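Local coordinates for protein AlkD2 (Streptococcus mutans, PDB 6M9M) that is of unknown function but belongs to the HEAT-like repeat family of DNA glycosylases and binds inosine-5'-monophosphate, at residues R8-F13 with S49-V54; Q25-D30 with R55-F60; H121-A126 with E155-Y160. All coordinates share one frame; numbering follows the deposited sequence.

Interaction 1: residues R8-F13 with S49-V54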
loop_
_atom_site.group_PDB
_atom_site.type_symbol
_atom_site.label_atom_id
_atom_site.label_comp_id
_atom_site.label_asym_id
_atom_site.label_seq_id
_atom_site.Cartn_x
_atom_site.Cartn_y
_atom_site.Cartn_z
ATOM N N ARG A 8 -4.785 -19.311 18.749
ATOM C CA ARG A 8 -3.942 -20.218 17.976
ATOM C C ARG A 8 -3.059 -19.460 16.991
ATOM O O ARG A 8 -1.881 -19.794 16.826
ATOM C CB ARG A 8 -4.793 -21.259 17.245
ATOM C CG ARG A 8 -5.388 -22.327 18.149
ATOM C CD ARG A 8 -5.716 -23.594 17.369
ATOM N NE ARG A 8 -6.170 -24.671 18.246
ATOM C CZ ARG A 8 -6.405 -25.917 17.846
ATOM N NH1 ARG A 8 -6.226 -26.258 16.576
ATOM N NH2 ARG A 8 -6.818 -26.825 18.719
ATOM N N LEU A 9 -3.610 -18.443 16.312
ATOM C CA LEU A 9 -2.802 -17.624 15.415
ATOM C C LEU A 9 -1.650 -16.964 16.163
ATOM O O LEU A 9 -0.536 -16.860 15.641
ATOM C CB LEU A 9 -3.686 -16.568 14.750
ATOM C CG LEU A 9 -4.812 -17.107 13.864
ATOM C CD1 LEU A 9 -5.694 -15.932 13.413
ATOM C CD2 LEU A 9 -4.266 -17.831 12.667
ATOM N N GLU A 10 -1.904 -16.488 17.383
ATOM C CA GLU A 10 -0.847 -15.864 18.164
ATOM C C GLU A 10 0.268 -16.858 18.455
ATOM O O GLU A 10 1.452 -16.535 18.314
ATOM C CB GLU A 10 -1.441 -15.283 19.451
ATOM C CG GLU A 10 -2.338 -14.066 19.174
ATOM C CD GLU A 10 -3.037 -13.509 20.399
ATOM O OE1 GLU A 10 -3.142 -14.220 21.415
ATOM O OE2 GLU A 10 -3.497 -12.353 20.345
ATOM N N LYS A 11 -0.090 -18.086 18.832
ATOM C CA LYS A 11 0.928 -19.104 19.065
ATOM C C LYS A 11 1.683 -19.425 17.783
ATOM O O LYS A 11 2.913 -19.558 17.791
ATOM C CB LYS A 11 0.271 -20.361 19.623
ATOM C CG LYS A 11 1.263 -21.392 20.115
ATOM C CD LYS A 11 0.557 -22.584 20.747
ATOM C CE LYS A 11 0.280 -23.687 19.735
ATOM N NZ LYS A 11 1.511 -24.462 19.409
ATOM N N ASP A 12 0.963 -19.547 16.668
ATOM C CA ASP A 12 1.595 -19.938 15.413
ATOM C C ASP A 12 2.549 -18.858 14.889
ATOM O O ASP A 12 3.583 -19.180 14.291
ATOM C CB ASP A 12 0.516 -20.220 14.362
ATOM C CG ASP A 12 -0.332 -21.450 14.673
ATOM O OD1 ASP A 12 0.040 -22.266 15.549
ATOM O OD2 ASP A 12 -1.383 -21.611 13.999
ATOM N N PHE A 13 2.222 -17.571 15.078
ATOM C CA PHE A 13 2.917 -16.510 14.366
ATOM C C PHE A 13 3.856 -15.646 15.208
ATOM O O PHE A 13 4.646 -14.887 14.631
ATOM C CB PHE A 13 1.908 -15.536 13.730
ATOM C CG PHE A 13 1.039 -16.122 12.639
ATOM C CD1 PHE A 13 1.416 -17.246 11.931
ATOM C CD2 PHE A 13 -0.158 -15.506 12.308
ATOM C CE1 PHE A 13 0.605 -17.752 10.923
ATOM C CE2 PHE A 13 -0.973 -16.012 11.303
ATOM C CZ PHE A 13 -0.586 -17.137 10.612
ATOM N N SER A 49 -5.172 -7.847 18.255
ATOM C CA SER A 49 -4.119 -8.594 18.920
ATOM C C SER A 49 -2.915 -7.711 19.213
ATOM O O SER A 49 -2.542 -6.846 18.416
ATOM C CB SER A 49 -3.689 -9.741 18.012
ATOM O OG SER A 49 -2.622 -10.474 18.582
ATOM N N ASP A 50 -2.281 -7.954 20.357
ATOM C CA ASP A 50 -0.990 -7.349 20.661
ATOM C C ASP A 50 0.174 -8.109 20.022
ATOM O O ASP A 50 1.331 -7.745 20.249
ATOM C CB ASP A 50 -0.793 -7.166 22.170
ATOM C CG ASP A 50 -0.793 -8.461 22.940
ATOM O OD1 ASP A 50 -0.804 -9.542 22.315
ATOM O OD2 ASP A 50 -0.784 -8.385 24.192
ATOM N N VAL A 51 -0.117 -9.109 19.198
ATOM C CA VAL A 51 0.892 -9.825 18.422
ATOM C C VAL A 51 0.867 -9.242 17.017
ATOM O O VAL A 51 -0.102 -9.437 16.274
ATOM C CB VAL A 51 0.626 -11.338 18.425
ATOM C CG1 VAL A 51 1.636 -12.057 17.558
ATOM C CG2 VAL A 51 0.652 -11.873 19.868
ATOM N N TYR A 52 1.919 -8.512 16.631
ATOM C CA TYR A 52 1.844 -7.762 15.372
ATOM C C TYR A 52 1.689 -8.693 14.167
ATOM O O TYR A 52 1.070 -8.320 13.168
ATOM C CB TYR A 52 3.021 -6.801 15.212
ATOM C CG TYR A 52 4.332 -7.422 14.755
ATOM C CD1 TYR A 52 4.551 -7.728 13.423
ATOM C CD2 TYR A 52 5.357 -7.695 15.660
ATOM C CE1 TYR A 52 5.736 -8.301 13.002
ATOM C CE2 TYR A 52 6.543 -8.250 15.245
ATOM C CZ TYR A 52 6.740 -8.552 13.919
ATOM O OH TYR A 52 7.927 -9.112 13.510
ATOM N N GLN A 53 2.218 -9.916 14.249
ATOM C CA GLN A 53 2.064 -10.858 13.151
ATOM C C GLN A 53 0.607 -11.258 12.943
ATOM O O GLN A 53 0.194 -11.516 11.808
ATOM C CB GLN A 53 2.936 -12.093 13.391
ATOM C CG GLN A 53 4.441 -11.828 13.479
ATOM C CD GLN A 53 4.937 -11.609 14.896
ATOM O OE1 GLN A 53 4.187 -11.163 15.763
ATOM N NE2 GLN A 53 6.217 -11.905 15.134
ATOM N N VAL A 54 -0.188 -11.314 14.016
ATOM C CA VAL A 54 -1.620 -11.571 13.882
ATOM C C VAL A 54 -2.330 -10.355 13.291
ATOM O O VAL A 54 -3.260 -10.497 12.491
ATOM C CB VAL A 54 -2.208 -12.026 15.229
ATOM C CG1 VAL A 54 -3.718 -12.178 15.154
ATOM C CG2 VAL A 54 -1.585 -13.348 15.645
HETATM O O HOH W 1 -3.571 -9.878 22.317
#
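Glu10 reaches across from helix 2-13 to the turn that opens helix 52-65. Its CG is anti to the carbonyl carbon (chi1 -70°), and the chain runs extended from there, which carries the carboxylate to Ser49. Ser49 OG donates a hydrogen bond to Glu10 OE2 at 2.7 Å. The hydroxyl meets OE2 on its anti side, somewhat out of the carboxylate plane. The same Ser49 OG accepts from the backbone N of Val51 at 2.9 Å, so one hydroxyl both closes the turn and ties it to the neighbouring helix. A water bridges Glu10 OE2 to the backbone N of Asp50. The Asp50 carboxylate also lies near: its OD1 is 4.4 Å from Glu10 OE2. This like charge would tend to raise the proton affinity of Glu10, but the bonds from Ser49 and the water probably offset it.

The aliphatic part of Glu10 is packed as well. Val51 CG2 lies against Glu10 CG at 3.8 Å. The Val54 side chain crosses that of Glu10 at about a right angle, and its CG2 rests on the helix backbone, 3.6 Å from Glu10 N. This methyl also touches Leu9 CB and the ring of Phe13. At the end of helix 2-13, Phe13 CB packs on Gln53 CB at 3.6 Å. The Gln53 chain bends at chi2 (93°) and passes close by the carbonyl of Phe13. Its amide NE2 is hydrogen-bonded to Ile16 O, in the loop that follows.

Leu9 and Phe13 continue onto Arg26 of helix 21-32 and Tyr57 of helix 52-65. The serine before the helix forms an ST turn, with Val51 at the N-cap position. The contact is typical of packing between helices of an all-helical HEAT-like repeat fold, near its N-terminal end.

Interaction 2: residues Q25-D30 with R55-F60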
loop_
_atom_site.group_PDB
_atom_site.type_symbol
_atom_site.label_atom_id
_atom_site.label_comp_id
_atom_site.label_asym_id
_atom_site.label_seq_id
_atom_site.Cartn_x
_atom_site.Cartn_y
_atom_site.Cartn_z
ATOM N N GLN A 25 -0.733 -16.497 3.480
ATOM C CA GLN A 25 -1.360 -17.738 3.040
ATOM C C GLN A 25 -2.461 -18.180 3.997
ATOM O O GLN A 25 -3.507 -18.666 3.558
ATOM C CB GLN A 25 -0.313 -18.834 2.853
ATOM C CG GLN A 25 -0.893 -20.124 2.288
ATOM C CD GLN A 25 -1.669 -19.911 0.990
ATOM O OE1 GLN A 25 -1.112 -19.466 -0.016
ATOM N NE2 GLN A 25 -2.966 -20.213 1.018
ATOM N N ARG A 26 -2.260 -18.007 5.305
ATOM C CA ARG A 26 -3.320 -18.357 6.247
ATOM C C ARG A 26 -4.549 -17.480 6.031
ATOM O O ARG A 26 -5.681 -17.976 6.030
ATOM C CB ARG A 26 -2.804 -18.216 7.677
ATOM C CG ARG A 26 -3.681 -18.881 8.723
ATOM C CD ARG A 26 -3.510 -20.416 8.752
ATOM N NE ARG A 26 -4.084 -20.945 9.981
ATOM C CZ ARG A 26 -3.419 -21.111 11.118
ATOM N NH1 ARG A 26 -2.126 -20.828 11.194
ATOM N NH2 ARG A 26 -4.053 -21.589 12.180
ATOM N N ALA A 27 -4.352 -16.172 5.842
ATOM C CA ALA A 27 -5.475 -15.286 5.574
ATOM C C ALA A 27 -6.207 -15.683 4.295
ATOM O O ALA A 27 -7.447 -15.703 4.259
ATOM C CB ALA A 27 -4.981 -13.843 5.483
ATOM N N LEU A 28 -5.469 -15.988 3.224
ATOM C CA LEU A 28 -6.119 -16.373 1.975
ATOM C C LEU A 28 -6.969 -17.622 2.166
ATOM O O LEU A 28 -8.111 -17.681 1.702
ATOM C CB LEU A 28 -5.081 -16.572 0.879
ATOM C CG LEU A 28 -5.675 -16.836 -0.512
ATOM C CD1 LEU A 28 -6.691 -15.776 -0.934
ATOM C CD2 LEU A 28 -4.526 -16.888 -1.501
ATOM N N THR A 29 -6.420 -18.644 2.832
ATOM C CA THR A 29 -7.170 -19.866 3.098
ATOM C C THR A 29 -8.440 -19.576 3.882
ATOM O O THR A 29 -9.522 -20.066 3.540
ATOM C CB THR A 29 -6.288 -20.845 3.874
ATOM O OG1 THR A 29 -5.175 -21.220 3.056
ATOM C CG2 THR A 29 -7.070 -22.095 4.268
ATOM N N ASP A 30 -8.326 -18.783 4.943
ATOM C CA ASP A 30 -9.486 -18.532 5.794
ATOM C C ASP A 30 -10.533 -17.690 5.072
ATOM O O ASP A 30 -11.734 -17.925 5.223
ATOM C CB ASP A 30 -9.035 -17.876 7.099
ATOM C CG ASP A 30 -8.213 -18.812 7.983
ATOM O OD1 ASP A 30 -8.262 -20.047 7.772
ATOM O OD2 ASP A 30 -7.531 -18.306 8.899
ATOM N N ARG A 55 -1.869 -9.144 13.625
ATOM C CA ARG A 55 -2.405 -7.970 12.949
ATOM C C ARG A 55 -2.066 -7.978 11.461
ATOM O O ARG A 55 -2.883 -7.550 10.644
ATOM C CB ARG A 55 -1.925 -6.683 13.618
ATOM C CG ARG A 55 -2.314 -6.577 15.082
ATOM C CD ARG A 55 -2.376 -5.151 15.554
ATOM N NE ARG A 55 -1.133 -4.400 15.387
ATOM C CZ ARG A 55 -0.105 -4.461 16.227
ATOM N NH1 ARG A 55 -0.142 -5.271 17.281
ATOM N NH2 ARG A 55 0.967 -3.716 16.015
ATOM N N MET A 56 -0.878 -8.469 11.088
ATOM C CA MET A 56 -0.555 -8.635 9.671
ATOM C C MET A 56 -1.569 -9.539 8.981
ATOM O O MET A 56 -2.103 -9.196 7.923
ATOM C CB MET A 56 0.855 -9.199 9.514
ATOM C CG MET A 56 1.988 -8.242 9.864
ATOM S SD MET A 56 3.615 -9.022 9.950
ATOM C CE MET A 56 3.719 -9.775 8.339
ATOM N N TYR A 57 -1.831 -10.706 9.571
ATOM C CA TYR A 57 -2.872 -11.614 9.085
ATOM C C TYR A 57 -4.201 -10.884 8.909
ATOM O O TYR A 57 -4.872 -11.015 7.879
ATOM C CB TYR A 57 -2.975 -12.782 10.076
ATOM C CG TYR A 57 -4.232 -13.602 9.989
ATOM C CD1 TYR A 57 -5.346 -13.251 10.721
ATOM C CD2 TYR A 57 -4.312 -14.725 9.171
ATOM C CE1 TYR A 57 -6.505 -13.990 10.668
ATOM C CE2 TYR A 57 -5.477 -15.480 9.112
ATOM C CZ TYR A 57 -6.576 -15.093 9.855
ATOM O OH TYR A 57 -7.754 -15.800 9.835
ATOM N N ALA A 58 -4.593 -10.100 9.916
ATOM C CA ALA A 58 -5.865 -9.390 9.869
ATOM C C ALA A 58 -5.914 -8.395 8.720
ATOM O O ALA A 58 -6.966 -8.220 8.090
ATOM C CB ALA A 58 -6.101 -8.660 11.189
ATOM N N VAL A 59 -4.803 -7.699 8.467
ATOM C CA VAL A 59 -4.768 -6.713 7.390
ATOM C C VAL A 59 -4.820 -7.389 6.027
ATOM O O VAL A 59 -5.448 -6.866 5.098
ATOM C CB VAL A 59 -3.591 -5.741 7.569
ATOM C CG1 VAL A 59 -3.527 -4.749 6.429
ATOM C CG2 VAL A 59 -3.725 -5.006 8.911
ATOM N N PHE A 60 -4.192 -8.561 5.874
ATOM C CA PHE A 60 -4.415 -9.320 4.646
ATOM C C PHE A 60 -5.904 -9.637 4.477
ATOM O O PHE A 60 -6.452 -9.525 3.374
ATOM C CB PHE A 60 -3.573 -10.607 4.596
ATOM C CG PHE A 60 -2.116 -10.388 4.245
ATOM C CD1 PHE A 60 -1.762 -9.869 3.011
ATOM C CD2 PHE A 60 -1.107 -10.734 5.129
ATOM C CE1 PHE A 60 -0.422 -9.675 2.679
ATOM C CE2 PHE A 60 0.228 -10.548 4.796
ATOM C CZ PHE A 60 0.569 -10.023 3.568
#
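Tyr57 and Asp30 form the polar link between helices 52-65 and 21-32. Tyr57 OH donates to Asp30 OD2 at 2.7 Å. The oxygen accepts through its anti lone pair and lies at the ring edge, near the ring plane. The carboxylate is turned well away from that plane, by 74°.

With chi1 at 163°, Tyr57 holds CG opposite its own N, and the ring extends to the other helix. There Tyr57 CE2 comes within 3.5 Å of Ala27 N, and Arg26 C lies at the ring edge. The Arg26 side chain passes the ring at a slant, with its CG 3.9 Å from Tyr57 CE2. The Ala27 methyl touches Tyr57 CD2, and Phe60 CB lies 3.6 Å from Ala27 CB. The beta carbon of Phe60 points toward helix 21-32, but its ring leads away, to Phe20 and to Val90 of helix 85-102.

The next shell gives the polar ends further partners. Tyr5 OH is also hydrogen-bonded to Asp30 OD2, so two tyrosine hydroxyls converge on one carboxylate oxygen. These bonds would tend to stabilise the charged form of Asp30. Arg26 bends at chi2 and turns its guanidinium to a salt bridge with Asp12.

The two segment axes come within 8.6 Å and cross at -45°. A small alanine lies where the backbones are nearest, with Ala27 CA and Tyr57 CA 5.7 Å apart. The pair belongs to the stacked helices of an alpha-solenoid, here built from HEAT-like repeats.

Interaction 3: residues H121-A126 with E155-Y160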
loop_
_atom_site.group_PDB
_atom_site.type_symbol
_atom_site.label_atom_id
_atom_site.label_comp_id
_atom_site.label_asym_id
_atom_site.label_seq_id
_atom_site.Cartn_x
_atom_site.Cartn_y
_atom_site.Cartn_z
ATOM N N HIS A 121 0.801 7.648 6.578
ATOM C CA HIS A 121 0.824 6.213 6.321
ATOM C C HIS A 121 -0.202 5.812 5.272
ATOM O O HIS A 121 0.018 4.847 4.535
ATOM C CB HIS A 121 0.594 5.436 7.611
ATOM C CG HIS A 121 1.678 5.622 8.624
ATOM N ND1 HIS A 121 1.574 6.525 9.656
ATOM C CD2 HIS A 121 2.903 5.055 8.738
ATOM C CE1 HIS A 121 2.682 6.494 10.374
ATOM N NE2 HIS A 121 3.505 5.612 9.838
ATOM N N THR A 122 -1.321 6.527 5.202
ATOM C CA THR A 122 -2.293 6.277 4.140
ATOM C C THR A 122 -1.701 6.642 2.786
ATOM O O THR A 122 -1.810 5.881 1.821
ATOM C CB THR A 122 -3.557 7.101 4.409
ATOM O OG1 THR A 122 -4.058 6.818 5.728
ATOM C CG2 THR A 122 -4.642 6.819 3.370
ATOM N N ARG A 123 -1.048 7.803 2.704
ATOM C CA ARG A 123 -0.448 8.232 1.446
ATOM C C ARG A 123 0.644 7.264 1.011
ATOM O O ARG A 123 0.710 6.882 -0.166
ATOM C CB ARG A 123 0.129 9.643 1.607
ATOM C CG ARG A 123 -0.905 10.686 2.012
ATOM C CD ARG A 123 -0.449 12.113 1.806
ATOM N NE ARG A 123 0.735 12.509 2.556
ATOM C CZ ARG A 123 0.738 12.882 3.829
ATOM N NH1 ARG A 123 -0.385 12.846 4.546
ATOM N NH2 ARG A 123 1.866 13.267 4.385
ATOM N N ARG A 124 1.488 6.828 1.955
ATOM C CA ARG A 124 2.574 5.914 1.615
ATOM C C ARG A 124 2.038 4.543 1.226
ATOM O O ARG A 124 2.597 3.890 0.345
ATOM C CB ARG A 124 3.561 5.805 2.786
ATOM C CG ARG A 124 4.891 5.117 2.459
ATOM C CD ARG A 124 4.841 3.616 2.709
ATOM N NE ARG A 124 6.175 3.035 2.602
ATOM C CZ ARG A 124 6.448 1.740 2.734
ATOM N NH1 ARG A 124 5.468 0.884 2.963
ATOM N NH2 ARG A 124 7.695 1.305 2.619
ATOM N N ALA A 125 0.948 4.084 1.858
ATOM C CA ALA A 125 0.417 2.774 1.493
ATOM C C ALA A 125 0.007 2.740 0.029
ATOM O O ALA A 125 0.227 1.737 -0.671
ATOM C CB ALA A 125 -0.755 2.396 2.386
ATOM N N ALA A 126 -0.581 3.832 -0.462
ATOM C CA ALA A 126 -0.965 3.879 -1.870
ATOM C C ALA A 126 0.248 3.998 -2.784
ATOM O O ALA A 126 0.339 3.294 -3.800
ATOM C CB ALA A 126 -1.931 5.035 -2.109
ATOM N N GLU A 155 6.447 17.085 -2.973
ATOM C CA GLU A 155 6.632 18.032 -1.881
ATOM C C GLU A 155 6.076 17.501 -0.555
ATOM O O GLU A 155 5.852 18.281 0.377
ATOM C CB GLU A 155 5.965 19.381 -2.194
ATOM C CG GLU A 155 6.493 20.126 -3.422
ATOM C CD GLU A 155 7.862 20.741 -3.232
ATOM O OE1 GLU A 155 8.416 20.709 -2.098
ATOM O OE2 GLU A 155 8.394 21.287 -4.219
ATOM N N ASP A 156 5.837 16.194 -0.450
ATOM C CA ASP A 156 5.212 15.668 0.755
ATOM C C ASP A 156 6.025 16.014 2.001
ATOM O O ASP A 156 7.258 15.962 2.001
ATOM C CB ASP A 156 5.045 14.156 0.657
ATOM C CG ASP A 156 3.962 13.639 1.580
ATOM O OD1 ASP A 156 4.230 13.423 2.780
ATOM O OD2 ASP A 156 2.831 13.466 1.085
ATOM N N VAL A 157 5.319 16.324 3.086
ATOM C CA VAL A 157 5.988 16.663 4.336
ATOM C C VAL A 157 6.720 15.478 4.960
ATOM O O VAL A 157 7.631 15.675 5.760
ATOM C CB VAL A 157 4.995 17.275 5.352
ATOM C CG1 VAL A 157 4.334 18.533 4.791
ATOM C CG2 VAL A 157 3.954 16.259 5.788
ATOM N N SER A 158 6.357 14.248 4.616
ATOM C CA SER A 158 6.873 13.053 5.272
ATOM C C SER A 158 8.014 12.436 4.475
ATOM O O SER A 158 7.854 12.122 3.297
ATOM C CB SER A 158 5.746 12.025 5.396
ATOM O OG SER A 158 6.251 10.729 5.639
ATOM N N GLU A 159 9.153 12.215 5.134
ATOM C CA GLU A 159 10.274 11.555 4.467
ATOM C C GLU A 159 9.920 10.129 4.051
ATOM O O GLU A 159 10.349 9.650 2.995
ATOM C CB GLU A 159 11.527 11.559 5.343
ATOM C CG GLU A 159 12.739 11.016 4.597
ATOM C CD GLU A 159 14.029 11.207 5.352
ATOM O OE1 GLU A 159 13.999 11.207 6.599
ATOM O OE2 GLU A 159 15.077 11.367 4.694
ATOM N N TYR A 160 9.146 9.432 4.881
ATOM C CA TYR A 160 8.689 8.084 4.568
ATOM C C TYR A 160 7.917 8.074 3.263
ATOM O O TYR A 160 8.140 7.223 2.400
ATOM C CB TYR A 160 7.821 7.628 5.746
ATOM C CG TYR A 160 7.248 6.215 5.738
ATOM C CD1 TYR A 160 8.076 5.103 5.781
ATOM C CD2 TYR A 160 5.876 6.006 5.826
ATOM C CE1 TYR A 160 7.545 3.809 5.850
ATOM C CE2 TYR A 160 5.346 4.740 5.904
ATOM C CZ TYR A 160 6.176 3.642 5.913
ATOM O OH TYR A 160 5.602 2.382 6.014
HETATM O O HOH W 2 8.670 4.543 2.283
#
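A chi1 of -177° points the Tyr160 ring toward helix 120-129. The Arg124 chain starts out anti as well, then bends at chi2 (-91°) and lies over one face of that ring. Arg124 CG sits 3.8 Å from the ring centroid in a CH-pi contact. Further along, Arg124 NE is 3.4 Å from Tyr160 CZ. The guanidinium is almost parallel to the ring, with planes 7° apart, but offset toward its hydroxyl end. A water accepts from Arg124 NE and donates to Tyr160 O, while Glu89 pairs with Arg124 NH2 in a salt bridge. His121 CD2 touches Tyr160 CE2 at 3.8 Å. The Tyr160 side chain lies about 6 Å from the bound inosinic acid, so this ring stands close to the nucleotide site.

Arg123 meets Asp156 side-on. Its NE donates to Asp156 OD2 at 2.7 Å, and its NH2 donates to Asp156 OD1 at 2.9 Å, almost straight. The two flat groups are nearly coplanar. Asp156 OD1 also accepts from Ser158 N through its anti lone pair, at 2.9 Å, closing an Asx turn before helix 159-175. Ser158 is the N-cap, and its OG accepts from Val161 N.

Two nitrogens of one arginine and a backbone N-H thus hold the Asp156 carboxylate, which probably stays ionised. Glu89 and the water hold the Arg124 guanidinium over Tyr160.

In the fold
Interactions 1 and 2 share helix 52-65 and touch each other, with centres about 11 Å apart. A salt bridge and apolar packing join them. Both are buried, and their segments alternate along the chain, so together they bind helices 2-13, 21-32 and 52-65. Each pairs apolar packing with one direct hydrogen bond from a hydroxyl to a carboxylate. Interaction 3 lies in a later part of the chain, its centre about 28 and 25 Å from theirs. It is only partly buried and relies on arginines: one in a salt bridge, one laid over a tyrosine ring. Of the three, it approaches the bound nucleotide most closely.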